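Side-chain contact in A197 (Sulfolobus turreted icosahedral virus, PDB 2C0N), which has the GT-A glycosyltransferase fold and probably transfers a sugar from an activated donor to an acceptor: residues I18-L21 with V22-I26. Numbering follows the deposited sequence.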
# COMPACT_ATOMS: atom_id res chain seq x y z
N ILE A 18 -0.45 1.51 -5.22
CA ILE A 18 0.86 1.63 -4.59
C ILE A 18 1.90 1.98 -5.62
O ILE A 18 2.75 2.87 -5.38
CB ILE A 18 1.22 0.37 -3.85
CG1 ILE A 18 0.22 0.15 -2.74
CG2 ILE A 18 2.64 0.46 -3.22
CD1 ILE A 18 0.44 -1.14 -2.06
N ASP A 19 1.85 1.31 -6.76
CA ASP A 19 2.84 1.57 -7.83
C ASP A 19 2.77 3.00 -8.35
O ASP A 19 3.81 3.66 -8.53
CB ASP A 19 2.66 0.57 -8.97
CG ASP A 19 3.92 0.36 -9.75
OD1 ASP A 19 5.04 0.38 -9.16
OD2 ASP A 19 3.79 0.21 -10.97
N PHE A 20 1.55 3.49 -8.57
CA PHE A 20 1.36 4.87 -8.97
C PHE A 20 1.95 5.82 -7.91
O PHE A 20 2.64 6.79 -8.25
CB PHE A 20 -0.14 5.17 -9.13
CG PHE A 20 -0.46 6.62 -9.15
CD1 PHE A 20 -0.22 7.36 -10.30
CD2 PHE A 20 -0.91 7.26 -8.04
CE1 PHE A 20 -0.54 8.73 -10.34
CE2 PHE A 20 -1.23 8.59 -8.08
CZ PHE A 20 -1.02 9.32 -9.22
N LEU A 21 1.65 5.55 -6.64
CA LEU A 21 2.15 6.39 -5.52
C LEU A 21 3.68 6.47 -5.45
O LEU A 21 4.25 7.58 -5.27
CB LEU A 21 1.55 5.96 -4.19
CG LEU A 21 0.04 6.11 -4.06
CD1 LEU A 21 -0.38 5.55 -2.70
CD2 LEU A 21 -0.39 7.58 -4.19
N VAL A 22 4.34 5.32 -5.63
CA VAL A 22 5.79 5.23 -5.56
C VAL A 22 6.45 5.88 -6.79
O VAL A 22 7.35 6.73 -6.67
CB VAL A 22 6.24 3.74 -5.44
CG1 VAL A 22 7.75 3.57 -5.59
CG2 VAL A 22 5.79 3.22 -4.12
N LYS A 23 5.98 5.48 -7.95
CA LYS A 23 6.59 5.90 -9.20
C LYS A 23 6.51 7.40 -9.40
O LYS A 23 7.42 7.99 -10.00
CB LYS A 23 5.94 5.19 -10.38
CG LYS A 23 6.51 3.82 -10.62
CD LYS A 23 5.70 3.02 -11.61
CE LYS A 23 6.53 1.85 -12.14
NZ LYS A 23 5.74 0.64 -12.41
N ASN A 24 5.46 8.02 -8.86
CA ASN A 24 5.22 9.44 -9.05
C ASN A 24 5.53 10.33 -7.84
O ASN A 24 5.23 11.51 -7.84
CB ASN A 24 3.79 9.65 -9.52
CG ASN A 24 3.55 9.03 -10.86
OD1 ASN A 24 3.89 9.61 -11.88
ND2 ASN A 24 2.96 7.82 -10.87
N ASP A 25 6.18 9.75 -6.83
CA ASP A 25 6.65 10.51 -5.67
C ASP A 25 5.51 11.29 -5.00
O ASP A 25 5.69 12.39 -4.52
CB ASP A 25 7.78 11.43 -6.09
CG ASP A 25 8.61 11.96 -4.93
OD1 ASP A 25 8.53 11.40 -3.81
OD2 ASP A 25 9.37 12.93 -5.16
N ILE A 26 4.36 10.65 -4.90
CA ILE A 26 3.14 11.33 -4.47
C ILE A 26 3.17 11.52 -2.96
O ILE A 26 3.62 10.62 -2.22
CB ILE A 26 1.93 10.46 -4.80
CG1 ILE A 26 1.82 10.26 -6.30
CG2 ILE A 26 0.65 11.02 -4.16
CD1 ILE A 26 1.50 11.49 -7.11
O HOH W 1 4.94 8.19 -2.70
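Phe20 O accepts two hydrogen bonds from Asn24. The backbone N of Asn24 reaches Phe20 O at 3.1 Å, tilted 30° from the carbonyl plane. The side-chain ND2 of Asn24 reaches the same oxygen at 2.8 Å, in the carbonyl plane on a lone pair. The oxygen also lies close to the amide plane of Asn24, so this bond fixes the rotation of the amide. ND2 is also 3.3 Å from Phe20 CD1, with ring and amide planes 41° apart.

Leu21 O is gripped by Ile26 N at 3.1 Å, an almost straight bond. A water donates to both Leu21 O and Ile26 O, bridging the turn.

On the outer side, Asp19 and Lys23 form an i/i+4 salt bridge. Asp19 OD2 lies 2.5 Å from Lys23 NZ, unusually short for such a pair, so the exact distance is doubtful. Asp19 CG is anti to the backbone N (chi1 -154°), which turns the carboxylate along the helix toward the lysine. Asp25 OD1 forms a salt bridge with Arg195 of the second subunit.

Two apolar contacts lie on the buried side. Ile26 CG2 packs on Leu21 CD2 at 3.6 Å, while Ile26 CG1 reaches Phe20 CE2 at 3.9 Å. Leu21 and Ile26 also touch strand 3-8, through Ile7 and Phe5.

Asp25, with positive phi, is the C-prime residue of a Schellman motif, closed by Ile26 N to Leu21 O and Asp25 N to Val22 O. It ends helix 15-23 and turns the chain toward strand 28-31, completing a beta-alpha-beta crossover from strand 3-8 to its parallel neighbour, as in the Rossmann-like core of GT-A enzymes.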